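Local coordinates for protein mandalate racemase/muconate lactonizing enzyme (Unidentified, PDB 4E4U) that is probably an enolase-superfamily enzyme of the mandelate racemase/muconate lactonizing type, its substrate not established, at residues I40-I54 with R85-L97. Sequence-based numbering, arbitrary orientation. Where two conformers were deposited one is given.
Sequences IYSATFGPKAMAPII and RPDLTMMGVVSGL
Ile40 lies flat on helix 88-97 where Gly92 and Gly96 leave its surface bare. Its CG1 comes to 3.8 Å from Gly96 CA, and CD1 reaches the backbone of Val93. This end is tight: Ile40 CA is 4.6 Å from Gly96 CA, and Ile40 CG2 3.5 Å from Gly92 O. Val93 fills the angle between loop 41-46 and helix 47-54. Its CG2 meets Ile53 CG2 at 3.9 Å and Met50 CE at 4.0 Å, while CG1 faces Ile54. Met50, bent at chi2 and chi3 (-60° and -70°), brings SD to 3.8 Å from Thr89 CG2, tip to tip.

The Ser42 and Thr44 end is looser and wetter, though still buried. One water donates to both Tyr41 O and Leu88 O. A second donates to Thr89 OG1 (2.9 Å), accepts from Phe45 N and bonds Ser42 OG (2.8 Å). Thr89 OG1 sits beside its own backbone N (chi1 -63°), leaving CG2 for the apolar side. OD2 of Asp87 of the second subunit is hydrogen-bonded to Thr44 OG1 and Thr89 OG1. The contact joins the loop and helix 47-54 to helix 88-97 of the N-terminal capping domain by an apolar part; waters and a neighbouring carboxylate serve a buried polar part.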
ATOM      1  N   ILE A  40     -17.642  32.204 -18.740  1.00 11.68           N
ATOM      2  CA  ILE A  40     -17.856  30.769 -18.699  1.00 10.98           C
ATOM      3  C   ILE A  40     -16.879  30.081 -19.645  1.00 11.31           C
ATOM      4  O   ILE A  40     -16.749  30.488 -20.799  1.00 12.52           O
ATOM      5  CB  ILE A  40     -19.302  30.455 -19.124  1.00 11.31           C
ATOM      6  CG1 ILE A  40     -20.271  30.986 -18.065  1.00 12.14           C
ATOM      7  CG2 ILE A  40     -19.499  28.964 -19.388  1.00 12.66           C
ATOM      8  CD1 ILE A  40     -21.725  30.973 -18.467  1.00 13.11           C
ATOM      9  N   TYR A  41     -16.187  29.048 -19.157  1.00 11.47           N
ATOM     10  CA  TYR A  41     -15.258  28.290 -19.988  1.00 11.72           C
ATOM     11  C   TYR A  41     -15.833  26.896 -20.169  1.00 12.05           C
ATOM     12  O   TYR A  41     -15.770  26.061 -19.260  1.00 13.50           O
ATOM     13  CB  TYR A  41     -13.872  28.215 -19.344  1.00 12.36           C
ATOM     14  CG  TYR A  41     -12.770  27.723 -20.263  1.00 12.51           C
ATOM     15  CD1 TYR A  41     -12.295  28.530 -21.284  1.00 14.01           C
ATOM     16  CD2 TYR A  41     -12.187  26.473 -20.096  1.00 13.82           C
ATOM     17  CE1 TYR A  41     -11.283  28.107 -22.123  1.00 14.45           C
ATOM     18  CE2 TYR A  41     -11.163  26.041 -20.934  1.00 13.84           C
ATOM     19  CZ  TYR A  41     -10.721  26.866 -21.949  1.00 13.16           C
ATOM     20  OH  TYR A  41      -9.710  26.467 -22.797  1.00 13.45           O
ATOM     21  N   SER A  42     -16.435  26.658 -21.330  1.00 12.59           N
ATOM     22  CA  SER A  42     -17.061  25.371 -21.611  1.00 13.37           C
ATOM     23  C   SER A  42     -17.372  25.282 -23.091  1.00 13.48           C
ATOM     24  O   SER A  42     -18.060  26.147 -23.635  1.00 15.42           O
ATOM     25  CB  SER A  42     -18.364  25.232 -20.822  1.00 14.42           C
ATOM     26  OG  SER A  42     -18.878  23.920 -20.933  1.00 14.75           O
ATOM     27  N   ALA A  43     -16.880  24.232 -23.739  1.00 12.72           N
ATOM     28  CA  ALA A  43     -17.095  24.072 -25.174  1.00 13.62           C
ATOM     29  C   ALA A  43     -17.452  22.646 -25.571  1.00 11.82           C
ATOM     30  O   ALA A  43     -17.279  22.260 -26.725  1.00 12.92           O
ATOM     31  CB  ALA A  43     -15.881  24.568 -25.961  1.00 14.87           C
ATOM     32  N   THR A  44     -17.947  21.859 -24.621  1.00 11.30           N
ATOM     33  CA  THR A  44     -18.506  20.554 -24.964  1.00 11.83           C
ATOM     34  C   THR A  44     -19.570  20.720 -26.051  1.00 12.07           C
ATOM     35  O   THR A  44     -19.616  19.944 -27.018  1.00 12.11           O
ATOM     36  CB  THR A  44     -19.133  19.890 -23.738  1.00 12.41           C
ATOM     37  OG1 THR A  44     -18.175  19.853 -22.677  1.00 13.11           O
ATOM     38  CG2 THR A  44     -19.574  18.472 -24.059  1.00 13.61           C
ATOM     39  N   PHE A  45     -20.412  21.742 -25.870  1.00 12.09           N
ATOM     40  CA  PHE A  45     -21.477  22.095 -26.807  1.00 12.51           C
ATOM     41  C   PHE A  45     -21.234  23.505 -27.306  1.00 13.32           C
ATOM     42  O   PHE A  45     -20.641  24.317 -26.593  1.00 13.70           O
ATOM     43  CB  PHE A  45     -22.850  22.040 -26.128  1.00 11.97           C
ATOM     44  CG  PHE A  45     -23.052  20.822 -25.285  1.00 11.14           C
ATOM     45  CD1 PHE A  45     -23.056  19.558 -25.861  1.00 11.77           C
ATOM     46  CD2 PHE A  45     -23.226  20.931 -23.912  1.00 12.09           C
ATOM     47  CE1 PHE A  45     -23.230  18.421 -25.077  1.00 11.69           C
ATOM     48  CE2 PHE A  45     -23.395  19.799 -23.126  1.00 12.56           C
ATOM     49  CZ  PHE A  45     -23.400  18.539 -23.711  1.00 11.83           C
ATOM     50  N   GLY A  46     -21.711  23.794 -28.518  1.00 13.91           N
ATOM     51  CA  GLY A  46     -21.539  25.097 -29.138  1.00 14.87           C
ATOM     52  C   GLY A  46     -22.386  26.203 -28.536  1.00 15.07           C
ATOM     53  O   GLY A  46     -23.273  25.944 -27.726  1.00 15.17           O
ATOM     54  N   PRO A  47     -22.097  27.450 -28.915  0.54 16.30           N
ATOM     55  CA  PRO A  47     -22.769  28.622 -28.345  0.54 17.56           C
ATOM     56  C   PRO A  47     -24.292  28.654 -28.540  0.54 17.23           C
ATOM     57  O   PRO A  47     -24.973  29.263 -27.715  0.54 17.26           O
ATOM     58  CB  PRO A  47     -22.084  29.799 -29.057  0.54 18.79           C
ATOM     59  CG  PRO A  47     -21.412  29.191 -30.269  0.54 18.56           C
ATOM     60  CD  PRO A  47     -21.001  27.829 -29.820  0.54 17.49           C
ATOM     61  N   LYS A  48     -24.819  28.016 -29.585  1.00 17.34           N
ATOM     62  CA  LYS A  48     -26.271  27.950 -29.781  1.00 18.74           C
ATOM     63  C   LYS A  48     -26.952  27.133 -28.683  1.00 18.01           C
ATOM     64  O   LYS A  48     -28.097  27.392 -28.307  1.00 19.51           O
ATOM     65  CB  LYS A  48     -26.593  27.358 -31.150  1.00 22.00           C
ATOM     66  CG  LYS A  48     -28.003  27.611 -31.640  1.00 27.20           C
ATOM     67  CD  LYS A  48     -28.040  27.611 -33.163  1.00 30.20           C
ATOM     68  CE  LYS A  48     -26.701  28.083 -33.735  1.00 32.06           C
ATOM     69  NZ  LYS A  48     -26.834  28.862 -34.998  1.00 33.54           N
ATOM     70  N   ALA A  49     -26.247  26.140 -28.167  1.00 15.87           N
ATOM     71  CA  ALA A  49     -26.751  25.368 -27.044  1.00 15.16           C
ATOM     72  C   ALA A  49     -26.440  26.062 -25.720  1.00 14.13           C
ATOM     73  O   ALA A  49     -27.224  25.980 -24.775  1.00 14.37           O
ATOM     74  CB  ALA A  49     -26.162  23.968 -27.060  1.00 15.98           C
ATOM     75  N   MET A  50     -25.299  26.747 -25.646  1.00 13.89           N
ATOM     76  CA  MET A  50     -24.888  27.367 -24.388  1.00 13.50           C
ATOM     77  C   MET A  50     -25.855  28.453 -23.917  1.00 13.89           C
ATOM     78  O   MET A  50     -26.089  28.588 -22.723  1.00 14.42           O
ATOM     79  CB  MET A  50     -23.462  27.918 -24.481  1.00 13.72           C
ATOM     80  CG  MET A  50     -22.396  26.824 -24.526  1.00 14.11           C
ATOM     81  SD  MET A  50     -22.407  25.749 -23.083  1.00 14.23           S
ATOM     82  CE  MET A  50     -21.807  26.868 -21.823  1.00 15.84           C
ATOM     83  N   ALA A  51     -26.423  29.218 -24.841  1.00 15.00           N
ATOM     84  CA  ALA A  51     -27.343  30.282 -24.443  1.00 15.56           C
ATOM     85  C   ALA A  51     -28.567  29.763 -23.648  1.00 14.60           C
ATOM     86  O   ALA A  51     -28.817  30.241 -22.538  1.00 14.65           O
ATOM     87  CB  ALA A  51     -27.745  31.150 -25.646  1.00 16.55           C
ATOM     88  N   PRO A  52     -29.306  28.761 -24.174  1.00 14.55           N
ATOM     89  CA  PRO A  52     -30.409  28.254 -23.347  1.00 14.82           C
ATOM     90  C   PRO A  52     -29.949  27.473 -22.110  1.00 13.62           C
ATOM     91  O   PRO A  52     -30.674  27.452 -21.116  1.00 14.27           O
ATOM     92  CB  PRO A  52     -31.193  27.346 -24.306  1.00 16.49           C
ATOM     93  CG  PRO A  52     -30.246  27.031 -25.404  1.00 17.61           C
ATOM     94  CD  PRO A  52     -29.370  28.230 -25.548  1.00 16.00           C
ATOM     95  N   ILE A  53     -28.770  26.857 -22.149  1.00 12.56           N
ATOM     96  CA  ILE A  53     -28.244  26.216 -20.947  1.00 12.14           C
ATOM     97  C   ILE A  53     -28.073  27.250 -19.830  1.00 11.79           C
ATOM     98  O   ILE A  53     -28.492  27.034 -18.681  1.00 12.40           O
ATOM     99  CB  ILE A  53     -26.883  25.553 -21.221  1.00 12.31           C
ATOM    100  CG1 ILE A  53     -27.065  24.286 -22.061  1.00 13.05           C
ATOM    101  CG2 ILE A  53     -26.181  25.204 -19.917  1.00 13.21           C
ATOM    102  CD1 ILE A  53     -25.760  23.695 -22.531  1.00 13.91           C
ATOM    103  N   ILE A  54     -27.464  28.382 -20.169  1.00 12.23           N
ATOM    104  CA  ILE A  54     -27.193  29.413 -19.175  1.00 12.70           C
ATOM    105  C   ILE A  54     -28.496  29.964 -18.596  1.00 13.08           C
ATOM    106  O   ILE A  54     -28.616  30.143 -17.377  1.00 13.67           O
ATOM    107  CB  ILE A  54     -26.337  30.539 -19.769  1.00 13.03           C
ATOM    108  CG1 ILE A  54     -24.940  30.008 -20.111  1.00 13.51           C
ATOM    109  CG2 ILE A  54     -26.229  31.708 -18.807  1.00 14.35           C
ATOM    110  CD1 ILE A  54     -24.191  30.873 -21.109  1.00 14.28           C
ATOM    111  N   ARG A  85     -22.347  15.057  -8.766  1.00 10.25           N
ATOM    112  CA  ARG A  85     -20.970  14.773  -9.160  1.00  9.34           C
ATOM    113  C   ARG A  85     -20.701  15.742 -10.307  1.00 10.14           C
ATOM    114  O   ARG A  85     -21.639  16.313 -10.850  1.00 11.11           O
ATOM    115  CB  ARG A  85     -20.746  13.292  -9.543  1.00 10.26           C
ATOM    116  CG  ARG A  85     -21.882  12.595 -10.309  1.00 10.20           C
ATOM    117  CD  ARG A  85     -22.164  13.145 -11.723  1.00 10.30           C
ATOM    118  NE  ARG A  85     -20.936  13.365 -12.491  1.00 10.16           N
ATOM    119  CZ  ARG A  85     -20.195  12.412 -13.056  1.00 10.14           C
ATOM    120  NH1 ARG A  85     -20.566  11.139 -12.997  1.00 10.63           N
ATOM    121  NH2 ARG A  85     -19.081  12.741 -13.702  1.00 10.96           N
ATOM    122  N   PRO A  86     -19.434  15.952 -10.669  1.00 10.49           N
ATOM    123  CA  PRO A  86     -19.186  17.039 -11.625  1.00 11.00           C
ATOM    124  C   PRO A  86     -19.837  16.835 -12.995  1.00 10.99           C
ATOM    125  O   PRO A  86     -19.639  15.786 -13.615  1.00 11.58           O
ATOM    126  CB  PRO A  86     -17.660  17.041 -11.755  1.00 12.32           C
ATOM    127  CG  PRO A  86     -17.185  16.505 -10.438  1.00 12.27           C
ATOM    128  CD  PRO A  86     -18.187  15.423 -10.092  1.00 10.94           C
ATOM    129  N   ASP A  87     -20.613  17.827 -13.434  1.00 11.24           N
ATOM    130  CA  ASP A  87     -21.074  17.937 -14.812  1.00 10.81           C
ATOM    131  C   ASP A  87     -20.276  19.092 -15.414  1.00 10.81           C
ATOM    132  O   ASP A  87     -20.426  20.245 -15.004  1.00 11.63           O
ATOM    133  CB  ASP A  87     -22.587  18.197 -14.877  1.00 11.87           C
ATOM    134  CG  ASP A  87     -23.085  18.404 -16.308  1.00 12.96           C
ATOM    135  OD1 ASP A  87     -22.558  19.313 -16.998  1.00 14.62           O
ATOM    136  OD2 ASP A  87     -24.008  17.669 -16.743  1.00 13.53           O
ATOM    137  N   LEU A  88     -19.408  18.770 -16.365  1.00 10.73           N
ATOM    138  CA  LEU A  88     -18.402  19.719 -16.836  1.00 10.67           C
ATOM    139  C   LEU A  88     -19.004  21.032 -17.365  1.00 10.48           C
ATOM    140  O   LEU A  88     -18.513  22.119 -17.056  1.00 11.11           O
ATOM    141  CB  LEU A  88     -17.542  19.058 -17.914  1.00 11.11           C
ATOM    142  CG  LEU A  88     -16.355  19.865 -18.435  1.00 11.21           C
ATOM    143  CD1 LEU A  88     -15.297  20.064 -17.354  1.00 12.19           C
ATOM    144  CD2 LEU A  88     -15.761  19.168 -19.639  1.00 12.26           C
ATOM    145  N   THR A  89     -20.067  20.941 -18.159  1.00 10.96           N
ATOM    146  CA  THR A  89     -20.678  22.155 -18.690  1.00 11.09           C
ATOM    147  C   THR A  89     -21.344  22.953 -17.579  1.00 10.71           C
ATOM    148  O   THR A  89     -21.207  24.180 -17.530  1.00 11.15           O
ATOM    149  CB  THR A  89     -21.671  21.851 -19.831  1.00 12.09           C
ATOM    150  OG1 THR A  89     -20.963  21.266 -20.930  1.00 13.06           O
ATOM    151  CG2 THR A  89     -22.365  23.117 -20.305  1.00 13.06           C
ATOM    152  N   MET A  90     -22.032  22.267 -16.667  1.00 10.64           N
ATOM    153  CA  MET A  90     -22.683  22.958 -15.552  1.00 10.21           C
ATOM    154  C   MET A  90     -21.650  23.687 -14.710  1.00 10.00           C
ATOM    155  O   MET A  90     -21.881  24.810 -14.272  1.00 11.03           O
ATOM    156  CB  MET A  90     -23.457  21.975 -14.675  1.00 10.38           C
ATOM    157  CG  MET A  90     -23.997  22.592 -13.385  1.00 10.95           C
ATOM    158  SD  MET A  90     -25.140  23.971 -13.650  1.00 11.25           S
ATOM    159  CE  MET A  90     -26.705  23.114 -13.480  1.00 11.49           C
ATOM    160  N   MET A  91     -20.502  23.059 -14.487  1.00  9.73           N
ATOM    161  CA  MET A  91     -19.473  23.701 -13.693  1.00  9.72           C
ATOM    162  C   MET A  91     -18.922  24.950 -14.377  1.00  9.79           C
ATOM    163  O   MET A  91     -18.660  25.955 -13.714  1.00 10.40           O
ATOM    164  CB  MET A  91     -18.376  22.715 -13.330  1.00 10.24           C
ATOM    165  CG  MET A  91     -18.822  21.652 -12.326  1.00 11.20           C
ATOM    166  SD  MET A  91     -19.303  22.302 -10.709  1.00 12.19           S
ATOM    167  CE  MET A  91     -21.080  22.470 -10.858  1.00 12.42           C
ATOM    168  N   GLY A  92     -18.755  24.909 -15.699  1.00  9.75           N
ATOM    169  CA  GLY A  92     -18.380  26.112 -16.429  1.00 10.70           C
ATOM    170  C   GLY A  92     -19.409  27.218 -16.262  1.00 10.59           C
ATOM    171  O   GLY A  92     -19.071  28.371 -15.987  1.00 11.28           O
ATOM    172  N   VAL A  93     -20.682  26.870 -16.414  1.00 10.54           N
ATOM    173  CA  VAL A  93     -21.746  27.859 -16.281  1.00 11.38           C
ATOM    174  C   VAL A  93     -21.782  28.469 -14.886  1.00 10.96           C
ATOM    175  O   VAL A  93     -21.824  29.697 -14.735  1.00 11.45           O
ATOM    176  CB  VAL A  93     -23.122  27.267 -16.631  1.00 11.65           C
ATOM    177  CG1 VAL A  93     -24.232  28.282 -16.367  1.00 12.11           C
ATOM    178  CG2 VAL A  93     -23.142  26.819 -18.082  1.00 12.85           C
ATOM    179  N   VAL A  94     -21.756  27.629 -13.859  1.00 10.29           N
ATOM    180  CA  VAL A  94     -21.806  28.175 -12.508  1.00 10.67           C
ATOM    181  C   VAL A  94     -20.558  28.992 -12.180  1.00 10.32           C
ATOM    182  O   VAL A  94     -20.635  29.933 -11.396  1.00 11.09           O
ATOM    183  CB  VAL A  94     -22.105  27.109 -11.425  1.00 11.61           C
ATOM    184  CG1 VAL A  94     -20.852  26.334 -11.044  1.00 12.83           C
ATOM    185  CG2 VAL A  94     -22.726  27.781 -10.204  1.00 12.74           C
ATOM    186  N   SER A  95     -19.419  28.663 -12.791  1.00  9.93           N
ATOM    187  CA  SER A  95     -18.204  29.449 -12.570  1.00  9.99           C
ATOM    188  C   SER A  95     -18.432  30.901 -12.984  1.00 10.49           C
ATOM    189  O   SER A  95     -18.039  31.831 -12.277  1.00 11.24           O
ATOM    190  CB  SER A  95     -17.037  28.896 -13.380  1.00 10.22           C
ATOM    191  OG  SER A  95     -16.705  27.581 -13.001  1.00 10.70           O
ATOM    192  N   GLY A  96     -19.060  31.091 -14.141  1.00 10.88           N
ATOM    193  CA  GLY A  96     -19.321  32.427 -14.645  1.00 11.27           C
ATOM    194  C   GLY A  96     -20.308  33.162 -13.764  1.00 11.33           C
ATOM    195  O   GLY A  96     -20.116  34.333 -13.442  1.00 11.54           O
ATOM    196  N   LEU A  97     -21.384  32.478 -13.381  1.00 11.14           N
ATOM    197  CA  LEU A  97     -22.388  33.096 -12.521  1.00 11.21           C
ATOM    198  C   LEU A  97     -21.798  33.452 -11.160  1.00 11.34           C
ATOM    199  O   LEU A  97     -22.058  34.532 -10.625  1.00 11.90           O
ATOM    200  CB  LEU A  97     -23.590  32.171 -12.348  1.00 12.27           C
ATOM    201  CG  LEU A  97     -24.390  31.804 -13.602  1.00 13.74           C
ATOM    202  CD1 LEU A  97     -25.473  30.792 -13.256  1.00 14.96           C
ATOM    203  CD2 LEU A  97     -24.991  33.044 -14.246  1.00 14.87           C
TER
HETATM  204  O   HOH W   1     -16.351  23.447 -18.494  1.00 13.41           O
HETATM  205  O   HOH W   2     -20.382  23.080 -23.092  1.00 13.78           O